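Local coordinates for protein teicoplanin pseudoaglycone deacetylases Orf2 (Actinoplanes teichomyceticus, PDB 3DFF) that probably acts as a zinc-dependent deacetylase that hydrolyses a non-peptide amide on a teicoplanin pseudoaglycone, a glycopeptide antibiotic intermediate, at residues 189-194 and 248-253; 220-225 and 258-263; 17-22 and 162-167. All coordinates share one frame; numbering follows the deposited sequence.

Contact 1: 189-194 and 248-253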
loop_
_atom_site.group_PDB
_atom_site.type_symbol
_atom_site.label_atom_id
_atom_site.label_comp_id
_atom_site.label_asym_id
_atom_site.label_seq_id
_atom_site.Cartn_x
_atom_site.Cartn_y
_atom_site.Cartn_z
ATOM N N PRO A 189 2.327 4.878 -7.812
ATOM C CA PRO A 189 2.023 5.534 -9.096
ATOM C C PRO A 189 1.126 4.730 -10.043
ATOM O O PRO A 189 0.868 5.185 -11.151
ATOM C CB PRO A 189 3.415 5.697 -9.711
ATOM C CG PRO A 189 4.142 4.466 -9.251
ATOM C CD PRO A 189 3.636 4.208 -7.839
ATOM N N TYR A 190 0.615 3.584 -9.594
ATOM C CA TYR A 190 -0.193 2.658 -10.415
ATOM C C TYR A 190 -1.271 3.352 -11.226
ATOM O O TYR A 190 -1.530 3.010 -12.378
ATOM C CB TYR A 190 -0.933 1.661 -9.529
ATOM C CG TYR A 190 -0.132 0.518 -8.971
ATOM C CD1 TYR A 190 0.165 -0.598 -9.754
ATOM C CD2 TYR A 190 0.278 0.522 -7.634
ATOM C CE1 TYR A 190 0.872 -1.675 -9.226
ATOM C CE2 TYR A 190 0.983 -0.555 -7.093
ATOM C CZ TYR A 190 1.268 -1.646 -7.894
ATOM O OH TYR A 190 1.958 -2.707 -7.365
ATOM N N ALA A 191 -1.931 4.317 -10.599
ATOM C CA ALA A 191 -3.098 4.959 -11.214
ATOM C C ALA A 191 -2.723 5.783 -12.444
ATOM O O ALA A 191 -3.595 6.169 -13.229
ATOM C CB ALA A 191 -3.823 5.805 -10.207
ATOM N N VAL A 192 -1.439 6.070 -12.602
ATOM C CA VAL A 192 -0.969 6.838 -13.763
ATOM C C VAL A 192 -1.034 5.943 -15.010
ATOM O O VAL A 192 -1.138 6.436 -16.145
ATOM C CB VAL A 192 0.463 7.429 -13.511
ATOM C CG1 VAL A 192 1.036 8.123 -14.763
ATOM C CG2 VAL A 192 0.435 8.412 -12.353
ATOM N N PHE A 193 -1.015 4.632 -14.794
ATOM C CA PHE A 193 -0.984 3.651 -15.887
ATOM C C PHE A 193 -2.198 2.740 -15.994
ATOM O O PHE A 193 -2.212 1.859 -16.857
ATOM C CB PHE A 193 0.236 2.735 -15.770
ATOM C CG PHE A 193 1.499 3.443 -15.495
ATOM C CD1 PHE A 193 2.195 4.080 -16.523
ATOM C CD2 PHE A 193 2.017 3.470 -14.211
ATOM C CE1 PHE A 193 3.387 4.749 -16.269
ATOM C CE2 PHE A 193 3.202 4.134 -13.945
ATOM C CZ PHE A 193 3.895 4.777 -14.978
ATOM N N LYS A 194 -3.193 2.921 -15.122
ATOM C CA LYS A 194 -4.383 2.046 -15.101
ATOM C C LYS A 194 -5.689 2.831 -15.136
ATOM O O LYS A 194 -5.718 4.010 -14.770
ATOM C CB LYS A 194 -4.350 1.126 -13.878
ATOM C CG LYS A 194 -3.099 0.281 -13.754
ATOM C CD LYS A 194 -3.084 -0.858 -14.769
ATOM C CE LYS A 194 -1.761 -1.591 -14.752
ATOM N NZ LYS A 194 -1.837 -2.790 -15.640
ATOM N N ASP A 248 2.965 14.906 -9.971
ATOM C CA ASP A 248 2.495 16.294 -10.064
ATOM C C ASP A 248 1.453 16.452 -11.178
ATOM O O ASP A 248 0.443 17.124 -10.984
ATOM C CB ASP A 248 3.675 17.226 -10.331
ATOM C CG ASP A 248 4.423 17.627 -9.057
ATOM O OD1 ASP A 248 3.854 17.530 -7.948
ATOM O OD2 ASP A 248 5.586 18.075 -9.181
ATOM N N GLU A 249 1.717 15.825 -12.324
ATOM C CA GLU A 249 0.829 15.903 -13.481
ATOM C C GLU A 249 -0.493 15.206 -13.192
ATOM O O GLU A 249 -1.562 15.687 -13.568
ATOM C CB GLU A 249 1.499 15.300 -14.718
ATOM C CG GLU A 249 0.637 15.302 -16.014
ATOM C CD GLU A 249 0.021 16.671 -16.372
ATOM O OE1 GLU A 249 0.500 17.719 -15.875
ATOM O OE2 GLU A 249 -0.952 16.697 -17.164
ATOM N N HIS A 250 -0.420 14.091 -12.470
ATOM C CA HIS A 250 -1.621 13.370 -12.132
ATOM C C HIS A 250 -2.516 14.216 -11.238
ATOM O O HIS A 250 -3.722 14.299 -11.460
ATOM C CB HIS A 250 -1.273 12.037 -11.455
ATOM C CG HIS A 250 -2.477 11.207 -11.143
ATOM N ND1 HIS A 250 -3.156 10.491 -12.107
ATOM C CD2 HIS A 250 -3.132 10.991 -9.980
ATOM C CE1 HIS A 250 -4.175 9.865 -11.545
ATOM N NE2 HIS A 250 -4.188 10.160 -10.258
ATOM N N ALA A 251 -1.920 14.832 -10.215
ATOM C CA ALA A 251 -2.643 15.729 -9.329
ATOM C C ALA A 251 -3.216 16.906 -10.113
ATOM O O ALA A 251 -4.351 17.293 -9.885
ATOM C CB ALA A 251 -1.735 16.228 -8.240
ATOM N N ARG A 252 -2.426 17.459 -11.031
ATOM C CA ARG A 252 -2.874 18.624 -11.803
ATOM C C ARG A 252 -4.102 18.280 -12.661
ATOM O O ARG A 252 -5.037 19.078 -12.753
ATOM C CB ARG A 252 -1.737 19.182 -12.662
ATOM C CG ARG A 252 -2.023 20.555 -13.268
ATOM C CD ARG A 252 -1.208 20.785 -14.542
ATOM N NE ARG A 252 -1.608 19.855 -15.598
ATOM C CZ ARG A 252 -2.747 19.929 -16.291
ATOM N NH1 ARG A 252 -3.623 20.905 -16.070
ATOM N NH2 ARG A 252 -3.015 19.016 -17.210
ATOM N N GLN A 253 -4.111 17.091 -13.261
ATOM C CA GLN A 253 -5.281 16.600 -14.015
ATOM C C GLN A 253 -6.578 16.664 -13.217
ATOM O O GLN A 253 -7.630 17.030 -13.744
ATOM C CB GLN A 253 -5.088 15.142 -14.398
ATOM C CG GLN A 253 -4.273 14.904 -15.607
ATOM C CD GLN A 253 -4.210 13.428 -15.972
ATOM O OE1 GLN A 253 -3.418 13.027 -16.821
ATOM N NE2 GLN A 253 -5.045 12.607 -15.323
#
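His250 swings its imidazole away from helix 243-254 toward Val192 and Ala191 because CG lies anti to the backbone N, at a chi1 of -177°. Val192 answers with the rotamer that sets CG1 anti to its own N (chi1 174°); CG2 is thereby left beside that N, where it faces the helix. The valine and the histidine run alongside one another, head to tail, and the methyl lodges against the root of the histidine: Val192 CG2 is 4.1 Å from His250 CB and 4.2 Å from His250 ND1. Further out, the ring reaches the preceding residue of the loop, with His250 CE1 4.1 Å from Ala191 O and 4.3 Å from Ala191 CB. Both neighbours approach the imidazole obliquely, and no hydrogen bond joins the segments, so the contact rests on van der Waals packing alone.

The loop presents these two residues from a compact turn, which follows a cis peptide bond before Pro189. Val192 N bonds to Pro189 O at 2.9 Å and Phe193 N to Tyr190 O at 3.0 Å, two overlapping turns that hold Ala191 and Val192 side by side.

The polar end of His250 is turned to another partner: NE2 is hydrogen-bonded to OE1 of Glu186, which probably fixes the rotation of the ring and favours a proton on NE2. Ala191 packs on the same glutamate, so Glu186 adjoins both halves of the contact. Glu186 and His250 are ligands of a zinc seen in a structure of this protein, and the arrangement is that of a metal site that includes these two residues, not occupied in this chain and separate from the bound zinc centre.

Contact 2: 220-225 and 258-263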
loop_
_atom_site.group_PDB
_atom_site.type_symbol
_atom_site.label_atom_id
_atom_site.label_comp_id
_atom_site.label_asym_id
_atom_site.label_seq_id
_atom_site.Cartn_x
_atom_site.Cartn_y
_atom_site.Cartn_z
ATOM N N SER A 220 5.977 18.940 -0.488
ATOM C CA SER A 220 7.411 18.826 -0.339
ATOM C C SER A 220 7.728 17.713 0.667
ATOM O O SER A 220 8.629 16.906 0.445
ATOM C CB SER A 220 8.013 20.164 0.118
ATOM O OG SER A 220 9.423 20.072 0.209
ATOM N N GLN A 221 6.961 17.676 1.750
ATOM C CA GLN A 221 7.205 16.725 2.832
ATOM C C GLN A 221 6.948 15.309 2.328
ATOM O O GLN A 221 7.781 14.420 2.514
ATOM C CB GLN A 221 6.313 17.055 4.019
ATOM C CG GLN A 221 6.687 16.326 5.289
ATOM C CD GLN A 221 5.830 16.747 6.454
ATOM O OE1 GLN A 221 4.870 17.520 6.302
ATOM N NE2 GLN A 221 6.174 16.254 7.642
ATOM N N LYS A 222 5.816 15.125 1.655
ATOM C CA LYS A 222 5.494 13.846 1.018
ATOM C C LYS A 222 6.634 13.390 0.106
ATOM O O LYS A 222 7.128 12.272 0.225
ATOM C CB LYS A 222 4.214 13.950 0.194
ATOM C CG LYS A 222 3.843 12.605 -0.498
ATOM C CD LYS A 222 2.678 12.765 -1.482
ATOM C CE LYS A 222 2.448 11.462 -2.253
ATOM N NZ LYS A 222 1.108 11.402 -2.925
ATOM N N PHE A 223 7.028 14.236 -0.844
ATOM C CA PHE A 223 8.056 13.859 -1.814
ATOM C C PHE A 223 9.402 13.557 -1.156
ATOM O O PHE A 223 10.081 12.624 -1.564
ATOM C CB PHE A 223 8.189 14.926 -2.924
ATOM C CG PHE A 223 7.026 14.952 -3.907
ATOM C CD1 PHE A 223 5.873 14.193 -3.705
ATOM C CD2 PHE A 223 7.093 15.774 -5.033
ATOM C CE1 PHE A 223 4.793 14.237 -4.618
ATOM C CE2 PHE A 223 6.032 15.831 -5.943
ATOM C CZ PHE A 223 4.881 15.069 -5.742
ATOM N N GLN A 224 9.778 14.337 -0.132
ATOM C CA GLN A 224 10.995 14.053 0.636
ATOM C C GLN A 224 10.867 12.682 1.315
ATOM O O GLN A 224 11.826 11.925 1.362
ATOM C CB GLN A 224 11.247 15.132 1.692
ATOM C CG GLN A 224 11.772 16.442 1.120
ATOM C CD GLN A 224 11.587 17.623 2.053
ATOM O OE1 GLN A 224 11.289 17.467 3.240
ATOM N NE2 GLN A 224 11.758 18.825 1.511
ATOM N N ALA A 225 9.679 12.377 1.824
ATOM C CA ALA A 225 9.434 11.083 2.483
ATOM C C ALA A 225 9.555 9.927 1.489
ATOM O O ALA A 225 10.207 8.916 1.776
ATOM C CB ALA A 225 8.082 11.069 3.175
ATOM N N GLY A 258 -5.914 24.019 -9.020
ATOM C CA GLY A 258 -5.525 23.629 -7.671
ATOM C C GLY A 258 -4.032 23.475 -7.477
ATOM O O GLY A 258 -3.229 23.791 -8.361
ATOM N N GLY A 259 -3.659 23.012 -6.295
ATOM C CA GLY A 259 -2.275 22.668 -6.011
ATOM C C GLY A 259 -2.191 21.159 -5.999
ATOM O O GLY A 259 -2.948 20.478 -6.707
ATOM N N TYR A 260 -1.285 20.630 -5.189
ATOM C CA TYR A 260 -1.145 19.183 -5.100
ATOM C C TYR A 260 -2.331 18.578 -4.346
ATOM O O TYR A 260 -2.998 19.254 -3.551
ATOM C CB TYR A 260 0.193 18.805 -4.454
ATOM C CG TYR A 260 0.480 17.334 -4.586
ATOM C CD1 TYR A 260 0.821 16.778 -5.826
ATOM C CD2 TYR A 260 0.341 16.490 -3.488
ATOM C CE1 TYR A 260 1.050 15.427 -5.958
ATOM C CE2 TYR A 260 0.573 15.125 -3.608
ATOM C CZ TYR A 260 0.918 14.608 -4.850
ATOM O OH TYR A 260 1.142 13.269 -5.000
ATOM N N GLY A 261 -2.609 17.296 -4.584
ATOM C CA GLY A 261 -3.710 16.653 -3.911
ATOM C C GLY A 261 -3.683 15.149 -4.125
ATOM O O GLY A 261 -2.927 14.650 -4.957
ATOM N N GLU A 262 -4.520 14.452 -3.366
ATOM C CA GLU A 262 -4.631 13.004 -3.439
ATOM C C GLU A 262 -6.097 12.630 -3.492
ATOM O O GLU A 262 -6.924 13.219 -2.775
ATOM C CB GLU A 262 -3.955 12.366 -2.221
ATOM C CG GLU A 262 -2.434 12.484 -2.237
ATOM C CD GLU A 262 -1.768 12.310 -0.878
ATOM O OE1 GLU A 262 -0.545 12.054 -0.868
ATOM O OE2 GLU A 262 -2.444 12.474 0.170
ATOM N N THR A 263 -6.416 11.661 -4.352
ATOM C CA THR A 263 -7.777 11.168 -4.525
ATOM C C THR A 263 -8.068 10.003 -3.572
ATOM O O THR A 263 -7.291 9.040 -3.513
ATOM C CB THR A 263 -8.001 10.755 -5.990
ATOM O OG1 THR A 263 -7.812 11.911 -6.828
ATOM C CG2 THR A 263 -9.396 10.205 -6.222
#
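Lys222 NZ sits between two oxygens of the opposite segment and forms the tight polar end of the contact. It bonds to Tyr260 OH at 2.8 Å and makes a salt bridge with Glu262 OE1 at 2.7 Å. The lysine chain is extended throughout, starting with CG anti to the backbone N (chi1 180°), and lies nearly perpendicular to Tyr260, bringing NZ to the phenol edge in the ring plane. Glu262 comes from the opposite direction and receives the ammonium on the anti lone pair of OE1.

Beside this polar cluster Phe223 turns its edge to the face of Tyr260, a T-shaped pair with centroids 5.3 Å apart and planes at 80°. Phe223 CZ touches Tyr260 CE1 at 3.9 Å. All four of these side chains are buried, whereas the loop loosens toward Gly258 and Gly259, which are exposed and do not meet the helix.

Helix 243-254 packs on the aromatic pair, where Phe244 stacks on Phe223. Helix 19-33 borders the charged end: Leu22 O accepts from Lys222 NZ, while Ala26 N and Gly27 N donate to the Glu262 carboxylate just ahead of strand 263-269.

Contact 3: 17-22 and 162-167. With ZN (zinc ion), chain B.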
loop_
_atom_site.group_PDB
_atom_site.type_symbol
_atom_site.label_atom_id
_atom_site.label_comp_id
_atom_site.label_asym_id
_atom_site.label_seq_id
_atom_site.Cartn_x
_atom_site.Cartn_y
_atom_site.Cartn_z
ATOM N N LEU A 17 5.759 -1.744 2.102
ATOM C CA LEU A 17 6.566 -0.681 2.684
ATOM C C LEU A 17 6.903 0.373 1.625
ATOM O O LEU A 17 7.977 0.339 1.004
ATOM C CB LEU A 17 7.825 -1.292 3.326
ATOM C CG LEU A 17 7.555 -2.291 4.462
ATOM C CD1 LEU A 17 8.716 -3.213 4.686
ATOM C CD2 LEU A 17 7.232 -1.532 5.784
ATOM N N ASP A 18 5.948 1.281 1.422
ATOM C CA ASP A 18 6.036 2.427 0.495
ATOM C C ASP A 18 4.663 2.925 0.057
ATOM O O ASP A 18 4.515 4.090 -0.275
ATOM C CB ASP A 18 6.898 2.150 -0.745
ATOM C CG ASP A 18 6.422 0.929 -1.571
ATOM O OD1 ASP A 18 5.377 0.311 -1.283
ATOM O OD2 ASP A 18 7.157 0.568 -2.517
ATOM N N ASP A 19 3.655 2.057 0.044
ATOM C CA ASP A 19 2.409 2.389 -0.662
ATOM C C ASP A 19 1.669 3.556 -0.019
ATOM O O ASP A 19 1.175 4.439 -0.724
ATOM C CB ASP A 19 1.469 1.177 -0.759
ATOM C CG ASP A 19 1.981 0.112 -1.706
ATOM O OD1 ASP A 19 2.223 0.412 -2.893
ATOM O OD2 ASP A 19 2.139 -1.039 -1.264
ATOM N N ALA A 20 1.594 3.558 1.306
ATOM C CA ALA A 20 0.863 4.616 2.024
ATOM C C ALA A 20 1.512 5.962 1.791
ATOM O O ALA A 20 0.807 6.985 1.619
ATOM C CB ALA A 20 0.819 4.303 3.538
ATOM N N VAL A 21 2.840 5.994 1.809
ATOM C CA VAL A 21 3.542 7.271 1.601
ATOM C C VAL A 21 3.364 7.739 0.152
ATOM O O VAL A 21 2.996 8.886 -0.101
ATOM C CB VAL A 21 5.013 7.206 2.036
ATOM C CG1 VAL A 21 5.746 8.488 1.655
ATOM C CG2 VAL A 21 5.080 6.964 3.558
ATOM N N LEU A 22 3.598 6.845 -0.802
ATOM C CA LEU A 22 3.402 7.190 -2.216
ATOM C C LEU A 22 1.999 7.692 -2.505
ATOM O O LEU A 22 1.813 8.642 -3.294
ATOM C CB LEU A 22 3.627 5.953 -3.084
ATOM C CG LEU A 22 5.080 5.574 -3.326
ATOM C CD1 LEU A 22 5.141 4.138 -3.841
ATOM C CD2 LEU A 22 5.755 6.547 -4.305
ATOM N N PRO A 162 -1.825 -8.606 -6.132
ATOM C CA PRO A 162 -2.536 -9.504 -5.203
ATOM C C PRO A 162 -2.442 -9.073 -3.726
ATOM O O PRO A 162 -3.404 -9.256 -2.949
ATOM C CB PRO A 162 -1.822 -10.839 -5.395
ATOM C CG PRO A 162 -1.177 -10.766 -6.752
ATOM C CD PRO A 162 -0.931 -9.329 -7.065
ATOM N N ASP A 163 -1.292 -8.535 -3.335
ATOM C CA ASP A 163 -1.087 -8.095 -1.963
ATOM C C ASP A 163 -1.943 -6.866 -1.670
ATOM O O ASP A 163 -2.397 -6.667 -0.536
ATOM C CB ASP A 163 0.381 -7.753 -1.708
ATOM C CG ASP A 163 1.289 -8.989 -1.669
ATOM O OD1 ASP A 163 0.773 -10.118 -1.529
ATOM O OD2 ASP A 163 2.526 -8.819 -1.737
ATOM N N HIS A 164 -2.133 -6.019 -2.679
ATOM C CA HIS A 164 -2.990 -4.837 -2.530
ATOM C C HIS A 164 -4.440 -5.246 -2.402
ATOM O O HIS A 164 -5.172 -4.698 -1.564
ATOM C CB HIS A 164 -2.820 -3.880 -3.712
ATOM C CG HIS A 164 -1.550 -3.091 -3.659
ATOM N ND1 HIS A 164 -1.497 -1.744 -3.965
ATOM C CD2 HIS A 164 -0.284 -3.455 -3.330
ATOM C CE1 HIS A 164 -0.254 -1.315 -3.816
ATOM N NE2 HIS A 164 0.505 -2.333 -3.436
ATOM N N GLU A 165 -4.861 -6.209 -3.227
ATOM C CA GLU A 165 -6.236 -6.723 -3.132
ATOM C C GLU A 165 -6.489 -7.422 -1.799
ATOM O O GLU A 165 -7.541 -7.213 -1.199
ATOM C CB GLU A 165 -6.554 -7.648 -4.312
ATOM C CG GLU A 165 -6.510 -6.891 -5.620
ATOM C CD GLU A 165 -7.001 -7.680 -6.812
ATOM O OE1 GLU A 165 -7.105 -8.921 -6.730
ATOM O OE2 GLU A 165 -7.274 -7.043 -7.848
ATOM N N ALA A 166 -5.541 -8.225 -1.331
ATOM C CA ALA A 166 -5.699 -8.893 -0.015
ATOM C C ALA A 166 -5.819 -7.878 1.118
ATOM O O ALA A 166 -6.659 -8.034 2.015
ATOM C CB ALA A 166 -4.530 -9.820 0.245
ATOM N N THR A 167 -4.996 -6.831 1.080
ATOM C CA THR A 167 -5.008 -5.801 2.114
ATOM C C THR A 167 -6.355 -5.088 2.116
ATOM O O THR A 167 -6.979 -4.901 3.172
ATOM C CB THR A 167 -3.874 -4.792 1.860
ATOM O OG1 THR A 167 -2.615 -5.478 1.986
ATOM C CG2 THR A 167 -3.936 -3.648 2.868
HETATM ZN ZN ZN B . 2.595 -2.112 -3.046
HETATM O O HOH W 1 4.589 -1.426 -2.979
HETATM O O HOH W 2 2.890 -2.685 -4.942
#
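Asp19 and His164 meet at a zinc ion, bringing together two helix starts of the GlcNAc-PI de-N-acetylase (PIG-L) family. Asp19 ends the His-Xaa-Asp-Asp sequence of this family, whose histidine, His16, supplies the third protein ligand.

The Asp19 side chain leaves the first turn of helix 19-33 with CB directed toward helix 162-178; the side chain also rests on Ser14. A chi1 of -70° sets CG anti to the carbonyl carbon, 2.7 Å from the zinc. Beyond it the carboxylate grips the metal unequally: OD2 of Asp19 binds the zinc at 2.1 Å, whereas OD1 is a longer ligand at 2.6 Å and lies 3.2 Å from His164 CE1. The imidazole comes from the opposite direction, its plane 83° from the carboxylate, and places His164 NE2 2.1 Å from the zinc. Metal coordination therefore explains the close approach of Asp19 OD2 to His164 NE2, which is no hydrogen bond. At the other ring nitrogen, ND1 is hydrogen-bonded to Asp187 OD1, a second-shell link that orients the imidazole.

Two waters complete the coordination. Water 1 lies 2.1 Å from the zinc and donates a hydrogen bond to Asp18 OD1 at 2.6 Å.

How the contacts relate
Contact 3 holds the zinc ion near the centre of the chain, while contacts 1 and 2 lie toward the periphery, their centres about 17 and 18 Å from that of contact 3. Each touches contact 3 directly. From contact 1, Pro189 CD lies 4.3 Å from Leu22 CD1. From contact 2, Ala225 CB packs 3.8 Å from Val21 CG1. Contacts 1 and 2, about 12 Å apart between centres, interlock along the sequence: helix 243-254, which carries the 248-253 half of contact 1, packs against Tyr260 of contact 2, with Ala251 CB 3.6 Å from Tyr260 CD1. The zinc site left empty in this chain includes His250 of contact 1, and the Tyr260 side chain is about 7 Å from that of His250.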